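Side-chain contacts in amidohydrolase (Xanthomonas campestris pv. campestris, PDB 4DZH), which probably deaminates 5'-methylthioadenosine or a related adenosine, as a zinc-dependent hydrolase of the amidohydrolase superfamily built on a TIM barrel: residues Ala263-Gln268 against Glu289-Leu294; His79-Met84 against His226-Glu231. One frame throughout, in Å; residues are numbered along the deposited sequence.

Contact 1. Residues Ala263-Gln268 against Glu289-Leu294; sequences AVHMTQ and ESNLKL. With MG (magnesium ion), chain B.
Thr267, whose methyl meets Asn291, has its hydroxyl gripped by several groups: OG1 accepts from Gln268 NE2 over 3.1 Å in a nearly straight bond (167°), and it is hydrogen-bonded with the carbonyl oxygens of Glu231, His230 and Ser296. With CG2 anti to the carbonyl carbon, the methyl faces the asparagine amide, and CG2 stands 3.4 Å from Asn291 OD1.

Asn291 reaches across from the middle of the short helix 288-293. Its OD1 receives a hydrogen bond from a bridging water at 2.5 Å, a short distance, and the same water donates to His265 O over 2.7 Å, joining the end of a strand to a helix side chain. The other branch of the amide goes to the imidazole: ND2 lies 3.0 Å from His265 ND1. Ring and amide are inclined at 59° to each other. His265 CG is anti to its own carbonyl carbon (chi1 -62°), and this brings round to the helix a ring whose CB does not itself point there. One face of that ring rests on Val264, whose CG1 sits 3.6 Å above the ring centre.

The contact backs the metal-bearing C-terminal mouth of the barrel: the His265 side chain is about 4 Å from a bound zinc, and Ser290 OG is hydrogen-bonded to Asp316. At the helix start Glu289 OE1 binds magnesium at 2.0 Å, together with Asn321, Asp323 and waters. Strand 261-265, flanked by strands 225-229 and 283-286, is thus joined at its C-terminal end to helix 288-293, whose far side packs against the second subunit.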
ATOM      1  N   ALA A 263     -19.309  14.464  -1.862  1.00 18.09           N
ATOM      2  CA  ALA A 263     -18.944  14.326  -3.261  1.00 19.29           C
ATOM      3  C   ALA A 263     -17.774  13.373  -3.394  1.00 20.15           C
ATOM      4  O   ALA A 263     -16.662  13.668  -2.950  1.00 20.68           O
ATOM      5  CB  ALA A 263     -18.552  15.700  -3.833  1.00 24.19           C
ATOM      6  N   VAL A 264     -18.012  12.250  -4.045  1.00 19.58           N
ATOM      7  CA  VAL A 264     -16.983  11.199  -4.102  1.00 17.39           C
ATOM      8  C   VAL A 264     -16.157  11.255  -5.383  1.00 20.39           C
ATOM      9  O   VAL A 264     -16.684  11.484  -6.487  1.00 19.37           O
ATOM     10  CB  VAL A 264     -17.656   9.835  -3.961  1.00 18.08           C
ATOM     11  CG1 VAL A 264     -16.588   8.721  -3.884  1.00 16.03           C
ATOM     12  CG2 VAL A 264     -18.522   9.835  -2.685  1.00 15.83           C
ATOM     13  N   HIS A 265     -14.846  11.123  -5.225  1.00 17.04           N
ATOM     14  CA  HIS A 265     -13.858  11.019  -6.320  1.00 16.10           C
ATOM     15  C   HIS A 265     -13.287  12.361  -6.704  1.00 19.52           C
ATOM     16  O   HIS A 265     -12.153  12.691  -6.389  1.00 20.38           O
ATOM     17  CB  HIS A 265     -14.330  10.197  -7.530  1.00 18.87           C
ATOM     18  CG  HIS A 265     -14.632   8.753  -7.203  1.00 18.78           C
ATOM     19  ND1 HIS A 265     -13.694   7.889  -6.663  1.00 17.25           N
ATOM     20  CD2 HIS A 265     -15.763   8.018  -7.372  1.00 19.20           C
ATOM     21  CE1 HIS A 265     -14.236   6.688  -6.504  1.00 17.88           C
ATOM     22  NE2 HIS A 265     -15.499   6.747  -6.903  1.00 17.60           N
ATOM     23  N   MET A 266     -14.103  13.126  -7.407  1.00 20.17           N
ATOM     24  CA  MET A 266     -13.777  14.525  -7.664  1.00 23.63           C
ATOM     25  C   MET A 266     -12.365  14.665  -8.259  1.00 19.71           C
ATOM     26  O   MET A 266     -11.568  15.491  -7.769  1.00 24.32           O
ATOM     27  CB  MET A 266     -13.977  15.329  -6.356  1.00 22.74           C
ATOM     28  CG  MET A 266     -15.426  15.391  -5.848  1.00 20.53           C
ATOM     29  SD  MET A 266     -16.384  16.597  -6.811  1.00 25.27           S
ATOM     30  CE  MET A 266     -16.272  18.021  -5.693  1.00 24.35           C
ATOM     31  N   THR A 267     -12.045  13.872  -9.295  1.00 18.00           N
ATOM     32  CA  THR A 267     -10.734  13.901  -9.965  1.00 17.99           C
ATOM     33  C   THR A 267     -10.609  15.021 -10.980  1.00 22.36           C
ATOM     34  O   THR A 267      -9.518  15.538 -11.229  1.00 23.52           O
ATOM     35  CB  THR A 267     -10.391  12.602 -10.717  1.00 21.89           C
ATOM     36  OG1 THR A 267     -11.330  12.379 -11.755  1.00 23.00           O
ATOM     37  CG2 THR A 267     -10.388  11.368  -9.762  1.00 22.25           C
ATOM     38  N   GLN A 268     -11.730  15.364 -11.592  1.00 23.68           N
ATOM     39  CA  GLN A 268     -11.756  16.399 -12.621  1.00 25.35           C
ATOM     40  C   GLN A 268     -12.277  17.706 -11.988  1.00 27.68           C
ATOM     41  O   GLN A 268     -13.500  17.866 -11.885  1.00 33.93           O
ATOM     42  CB  GLN A 268     -12.725  15.977 -13.715  1.00 22.13           C
ATOM     43  CG  GLN A 268     -12.506  14.595 -14.339  1.00 23.24           C
ATOM     44  CD  GLN A 268     -11.140  14.431 -14.955  1.00 31.46           C
ATOM     45  OE1 GLN A 268     -10.804  15.096 -15.938  1.00 32.27           O
ATOM     46  NE2 GLN A 268     -10.341  13.550 -14.392  1.00 31.09           N
ATOM     47  N   GLU A 289      -6.686   4.906  -4.605  1.00 13.98           N
ATOM     48  CA  GLU A 289      -6.279   3.667  -5.242  1.00 13.11           C
ATOM     49  C   GLU A 289      -7.222   3.278  -6.379  1.00 13.06           C
ATOM     50  O   GLU A 289      -6.735   2.803  -7.451  1.00 15.38           O
ATOM     51  CB  GLU A 289      -6.067   2.512  -4.213  1.00 16.46           C
ATOM     52  CG  GLU A 289      -4.938   2.844  -3.200  1.00 16.75           C
ATOM     53  CD  GLU A 289      -4.617   1.761  -2.196  1.00 19.54           C
ATOM     54  OE1 GLU A 289      -5.182   0.630  -2.304  1.00 13.94           O
ATOM     55  OE2 GLU A 289      -3.742   2.051  -1.338  1.00 17.42           O
ATOM     56  N   SER A 290      -8.532   3.433  -6.157  1.00 14.18           N
ATOM     57  CA  SER A 290      -9.509   3.171  -7.203  1.00 14.75           C
ATOM     58  C   SER A 290      -9.276   4.120  -8.380  1.00 17.11           C
ATOM     59  O   SER A 290      -9.304   3.672  -9.540  1.00 17.97           O
ATOM     60  CB  SER A 290     -10.917   3.335  -6.665  1.00 17.28           C
ATOM     61  OG  SER A 290     -11.870   3.270  -7.725  1.00 18.82           O
ATOM     62  N   ASN A 291      -9.046   5.404  -8.072  1.00 15.40           N
ATOM     63  CA  ASN A 291      -8.841   6.408  -9.135  1.00 17.40           C
ATOM     64  C   ASN A 291      -7.603   6.027  -9.986  1.00 21.17           C
ATOM     65  O   ASN A 291      -7.592   6.161 -11.233  1.00 19.17           O
ATOM     66  CB  ASN A 291      -8.602   7.809  -8.560  1.00 15.35           C
ATOM     67  CG  ASN A 291      -9.792   8.432  -7.836  1.00 17.60           C
ATOM     68  OD1 ASN A 291      -9.611   9.417  -7.109  1.00 19.83           O
ATOM     69  ND2 ASN A 291     -11.015   7.888  -8.018  1.00 15.08           N
ATOM     70  N   LEU A 292      -6.515   5.597  -9.332  1.00 16.39           N
ATOM     71  CA  LEU A 292      -5.337   5.286 -10.086  1.00 14.08           C
ATOM     72  C   LEU A 292      -5.586   4.026 -10.910  1.00 18.30           C
ATOM     73  O   LEU A 292      -5.263   3.972 -12.100  1.00 19.56           O
ATOM     74  CB  LEU A 292      -4.126   5.100  -9.146  1.00 15.91           C
ATOM     75  CG  LEU A 292      -3.651   6.315  -8.362  1.00 15.65           C
ATOM     76  CD1 LEU A 292      -2.474   5.824  -7.460  1.00 14.92           C
ATOM     77  CD2 LEU A 292      -3.123   7.349  -9.330  1.00 18.29           C
ATOM     78  N   LYS A 293      -6.186   3.000 -10.280  1.00 15.45           N
ATOM     79  CA  LYS A 293      -6.346   1.707 -10.931  1.00 17.85           C
ATOM     80  C   LYS A 293      -7.282   1.805 -12.139  1.00 19.25           C
ATOM     81  O   LYS A 293      -7.033   1.121 -13.126  1.00 20.51           O
ATOM     82  CB  LYS A 293      -6.891   0.691  -9.914  1.00 13.60           C
ATOM     83  CG  LYS A 293      -6.924  -0.747 -10.368  1.00 18.37           C
ATOM     84  CD  LYS A 293      -7.269  -1.671  -9.159  1.00 18.74           C
ATOM     85  CE  LYS A 293      -7.062  -3.162  -9.457  1.00 21.48           C
ATOM     86  NZ  LYS A 293      -8.127  -3.735 -10.339  1.00 24.30           N
ATOM     87  N   LEU A 294      -8.295   2.674 -12.080  1.00 19.88           N
ATOM     88  CA  LEU A 294      -9.261   2.797 -13.181  1.00 20.75           C
ATOM     89  C   LEU A 294      -8.809   3.874 -14.156  1.00 25.19           C
ATOM     90  O   LEU A 294      -9.496   4.168 -15.148  1.00 23.73           O
ATOM     91  CB  LEU A 294     -10.657   3.122 -12.648  1.00 23.13           C
ATOM     92  CG  LEU A 294     -11.283   1.947 -11.875  1.00 25.16           C
ATOM     93  CD1 LEU A 294     -12.639   2.332 -11.243  1.00 23.18           C
ATOM     94  CD2 LEU A 294     -11.383   0.723 -12.763  1.00 30.76           C
TER
HETATM   95 MG    MG B 501      -5.948  -1.016  -1.440  1.00 12.88          MG
HETATM   96  O   HOH W   1     -10.631  10.768  -5.248  1.00 18.58           O
HETATM   97  O   HOH W   2      -6.700   0.239  -0.007  1.00 13.28           O
HETATM   98  O   HOH W   3      -5.159  -2.307  -2.989  1.00 16.38           O
HETATM   99  O   HOH W   4      -4.177  -1.529  -0.361  1.00 14.69           O

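Contact 2. Residues His79-Met84 against His226-Glu231; sequences HTHNPM and HLHTHE. With ZN (zinc ion), chain E.
His79 and His226 meet rim to rim, their planes 76° apart, and each presents a nitrogen to the other within its own ring plane. His79 ND1 donates to His226 NE2 over 2.9 Å, with a bent N-H...N angle of 148°. With NE2 of His79 taken by the zinc, at 2.1 Å, ND1 is the nitrogen that donates. His226 is therefore a second-shell residue that helps fix the rotation of a first-shell ligand.

The ring of His228 stands almost perpendicular to that of His79 and supplies NE2 to the zinc at 2.2 Å. His81 approaches His228 from the opposite direction, rim to rim, and its NE2 is 2.0 Å from the metal. The three NE2 atoms crowd together through shared coordination: those of His79 and His228 are 3.0 Å apart without a hydrogen bond. In His81 CG is anti to the carbonyl carbon (chi1 -54°), which brings the ring back toward the zinc. The outer nitrogens are also held, ND1 of His81 by Asn139 O and ND1 of His228 by His201 O.

Water 5 lies 2.0 Å from the zinc, and Asp316 completes the shell. A His-X-His pair at the end of the first barrel strand, a later histidine and an aspartate make up the zinc site characteristic of deaminases in the amidohydrolase superfamily, at the C-terminal mouth of the TIM barrel.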
ATOM      1  N   HIS A  79     -16.241   5.783   1.675  1.00 11.96           N
ATOM      2  CA  HIS A  79     -16.907   5.376   0.435  1.00 12.80           C
ATOM      3  C   HIS A  79     -16.756   3.894   0.150  1.00 13.57           C
ATOM      4  O   HIS A  79     -15.697   3.447  -0.263  1.00 14.47           O
ATOM      5  CB  HIS A  79     -16.366   6.137  -0.780  1.00 15.44           C
ATOM      6  CG  HIS A  79     -17.134   5.844  -2.039  1.00 13.18           C
ATOM      7  ND1 HIS A  79     -18.471   6.152  -2.173  1.00 14.77           N
ATOM      8  CD2 HIS A  79     -16.784   5.204  -3.183  1.00 13.06           C
ATOM      9  CE1 HIS A  79     -18.891   5.781  -3.374  1.00 12.30           C
ATOM     10  NE2 HIS A  79     -17.889   5.201  -4.014  1.00 16.19           N
ATOM     11  N   THR A  80     -17.830   3.132   0.382  1.00 15.57           N
ATOM     12  CA  THR A  80     -17.773   1.686   0.125  1.00 14.88           C
ATOM     13  C   THR A  80     -18.911   1.171  -0.751  1.00 14.06           C
ATOM     14  O   THR A  80     -20.007   1.737  -0.807  1.00 15.45           O
ATOM     15  CB  THR A  80     -17.784   0.862   1.443  1.00 15.56           C
ATOM     16  OG1 THR A  80     -18.949   1.221   2.219  1.00 17.01           O
ATOM     17  CG2 THR A  80     -16.515   1.188   2.259  1.00 13.33           C
ATOM     18  N   HIS A  81     -18.651   0.049  -1.424  1.00 12.73           N
ATOM     19  CA  HIS A  81     -19.677  -0.772  -2.068  1.00 15.61           C
ATOM     20  C   HIS A  81     -19.384  -2.174  -1.549  1.00 14.09           C
ATOM     21  O   HIS A  81     -18.836  -3.010  -2.268  1.00 13.78           O
ATOM     22  CB  HIS A  81     -19.563  -0.742  -3.607  1.00 14.14           C
ATOM     23  CG  HIS A  81     -19.556   0.637  -4.204  1.00 16.23           C
ATOM     24  ND1 HIS A  81     -20.649   1.481  -4.130  1.00 16.99           N
ATOM     25  CD2 HIS A  81     -18.603   1.304  -4.896  1.00 16.30           C
ATOM     26  CE1 HIS A  81     -20.367   2.618  -4.747  1.00 17.57           C
ATOM     27  NE2 HIS A  81     -19.120   2.546  -5.193  1.00 10.91           N
ATOM     28  N   ASN A  82     -19.714  -2.403  -0.287  1.00 14.33           N
ATOM     29  CA  ASN A  82     -19.100  -3.545   0.397  1.00 13.36           C
ATOM     30  C   ASN A  82     -19.465  -4.984  -0.079  1.00 14.58           C
ATOM     31  O   ASN A  82     -18.617  -5.879   0.011  1.00 16.62           O
ATOM     32  CB  ASN A  82     -19.169  -3.357   1.940  1.00 12.40           C
ATOM     33  CG  ASN A  82     -17.928  -2.642   2.495  1.00 12.27           C
ATOM     34  OD1 ASN A  82     -16.865  -2.533   1.823  1.00 16.26           O
ATOM     35  ND2 ASN A  82     -18.029  -2.189   3.748  1.00 13.10           N
ATOM     36  N   PRO A  83     -20.672  -5.190  -0.624  1.00 16.95           N
ATOM     37  CA  PRO A  83     -20.945  -6.526  -1.178  1.00 17.80           C
ATOM     38  C   PRO A  83     -19.962  -6.903  -2.290  1.00 19.27           C
ATOM     39  O   PRO A  83     -19.815  -8.075  -2.599  1.00 18.87           O
ATOM     40  CB  PRO A  83     -22.370  -6.391  -1.736  1.00 15.55           C
ATOM     41  CG  PRO A  83     -23.005  -5.386  -0.815  1.00 17.13           C
ATOM     42  CD  PRO A  83     -21.884  -4.356  -0.579  1.00 15.81           C
ATOM     43  N   MET A  84     -19.302  -5.918  -2.905  0.58 17.23           N
ATOM     44  CA  MET A  84     -18.324  -6.230  -3.935  0.58 16.79           C
ATOM     45  C   MET A  84     -17.040  -6.902  -3.394  0.58 16.85           C
ATOM     46  O   MET A  84     -16.173  -7.259  -4.182  0.58 17.68           O
ATOM     47  CB  MET A  84     -18.027  -4.991  -4.806  0.58 16.24           C
ATOM     48  CG  MET A  84     -19.299  -4.327  -5.305  0.58 17.76           C
ATOM     49  SD  MET A  84     -19.065  -2.949  -6.444  0.58 18.99           S
ATOM     50  CE  MET A  84     -18.613  -3.796  -7.948  0.58 27.83           C
ATOM     51  N   HIS A 226     -25.115  11.316  -0.882  1.00 18.69           N
ATOM     52  CA  HIS A 226     -23.826  10.645  -1.171  1.00 20.95           C
ATOM     53  C   HIS A 226     -23.724  10.385  -2.679  1.00 20.42           C
ATOM     54  O   HIS A 226     -24.441   9.521  -3.192  1.00 19.60           O
ATOM     55  CB  HIS A 226     -23.871   9.304  -0.424  1.00 17.31           C
ATOM     56  CG  HIS A 226     -22.635   8.452  -0.546  1.00 15.37           C
ATOM     57  ND1 HIS A 226     -22.513   7.242   0.130  1.00 18.45           N
ATOM     58  CD2 HIS A 226     -21.497   8.586  -1.266  1.00 15.84           C
ATOM     59  CE1 HIS A 226     -21.347   6.694  -0.157  1.00 14.88           C
ATOM     60  NE2 HIS A 226     -20.708   7.486  -1.004  1.00 15.37           N
ATOM     61  N   LEU A 227     -22.844  11.108  -3.382  1.00 18.14           N
ATOM     62  CA  LEU A 227     -22.876  11.145  -4.849  1.00 19.40           C
ATOM     63  C   LEU A 227     -21.502  11.011  -5.499  1.00 17.73           C
ATOM     64  O   LEU A 227     -20.610  11.848  -5.272  1.00 19.92           O
ATOM     65  CB  LEU A 227     -23.503  12.457  -5.298  1.00 20.67           C
ATOM     66  CG  LEU A 227     -23.534  12.804  -6.780  1.00 20.76           C
ATOM     67  CD1 LEU A 227     -24.479  11.870  -7.473  1.00 20.98           C
ATOM     68  CD2 LEU A 227     -24.018  14.273  -6.977  1.00 28.58           C
ATOM     69  N   HIS A 228     -21.318   9.995  -6.341  1.00 19.45           N
ATOM     70  CA  HIS A 228     -20.143   9.989  -7.225  1.00 18.51           C
ATOM     71  C   HIS A 228     -20.138  11.236  -8.099  1.00 19.49           C
ATOM     72  O   HIS A 228     -21.074  11.419  -8.895  1.00 20.75           O
ATOM     73  CB  HIS A 228     -20.118   8.771  -8.151  1.00 18.73           C
ATOM     74  CG  HIS A 228     -20.100   7.443  -7.456  1.00 17.27           C
ATOM     75  ND1 HIS A 228     -21.171   6.583  -7.517  1.00 18.67           N
ATOM     76  CD2 HIS A 228     -19.114   6.774  -6.804  1.00 20.20           C
ATOM     77  CE1 HIS A 228     -20.864   5.457  -6.896  1.00 18.14           C
ATOM     78  NE2 HIS A 228     -19.625   5.542  -6.451  1.00 15.09           N
ATOM     79  N   THR A 229     -19.099  12.063  -8.002  1.00 20.01           N
ATOM     80  CA  THR A 229     -19.108  13.368  -8.691  1.00 20.59           C
ATOM     81  C   THR A 229     -17.780  13.674  -9.392  1.00 23.29           C
ATOM     82  O   THR A 229     -16.717  13.692  -8.753  1.00 19.89           O
ATOM     83  CB  THR A 229     -19.384  14.489  -7.674  1.00 19.10           C
ATOM     84  OG1 THR A 229     -20.559  14.197  -6.908  1.00 23.47           O
ATOM     85  CG2 THR A 229     -19.591  15.870  -8.378  1.00 21.62           C
ATOM     86  N   HIS A 230     -17.812  13.968 -10.701  1.00 23.46           N
ATOM     87  CA  HIS A 230     -16.584  14.351 -11.416  1.00 23.29           C
ATOM     88  C   HIS A 230     -15.469  13.288 -11.311  1.00 25.73           C
ATOM     89  O   HIS A 230     -14.267  13.592 -11.154  1.00 24.93           O
ATOM     90  CB  HIS A 230     -16.054  15.739 -10.982  1.00 23.34           C
ATOM     91  CG  HIS A 230     -16.801  16.886 -11.594  1.00 25.11           C
ATOM     92  ND1 HIS A 230     -16.160  18.027 -12.026  1.00 27.25           N
ATOM     93  CD2 HIS A 230     -18.123  17.075 -11.822  1.00 27.51           C
ATOM     94  CE1 HIS A 230     -17.060  18.868 -12.520  1.00 27.91           C
ATOM     95  NE2 HIS A 230     -18.255  18.316 -12.402  1.00 27.28           N
ATOM     96  N   GLU A 231     -15.884  12.034 -11.420  1.00 21.86           N
ATOM     97  CA  GLU A 231     -14.962  10.934 -11.309  1.00 21.18           C
ATOM     98  C   GLU A 231     -14.071  10.792 -12.554  1.00 20.54           C
ATOM     99  O   GLU A 231     -12.922  10.359 -12.483  1.00 22.63           O
ATOM    100  CB  GLU A 231     -15.740   9.633 -11.024  1.00 17.92           C
ATOM    101  CG  GLU A 231     -14.779   8.444 -10.873  1.00 20.99           C
ATOM    102  CD  GLU A 231     -15.465   7.142 -10.526  1.00 24.86           C
ATOM    103  OE1 GLU A 231     -16.698   7.077 -10.656  1.00 27.12           O
ATOM    104  OE2 GLU A 231     -14.744   6.201 -10.087  1.00 19.47           O
TER
HETATM  105 ZN    ZN E 504     -18.110   4.142  -5.779  1.00 17.64          ZN
HETATM  106  O   HOH W   5     -17.027   4.545  -7.440  1.00 18.19           O

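Both contacts are buried, and they adjoin at the C-terminal ends of the neighbouring strands 225-229 and 261-265. Contact 2 brings together strands 69-80 and 225-229 around the zinc, so metal coordination dominates it; contact 1 pairs a strand end with a helix by polar and methyl packing, and its magnesium is held by Glu289, well away from the touching residues. Between the two, His230 ND1 probably bonds to Gln268 O, Thr267 reaches Glu231, and Val264 packs against His79. Through Ser290, which bonds to the aspartate ligand Asp316, contact 1 also contributes to the second shell of the zinc in contact 2.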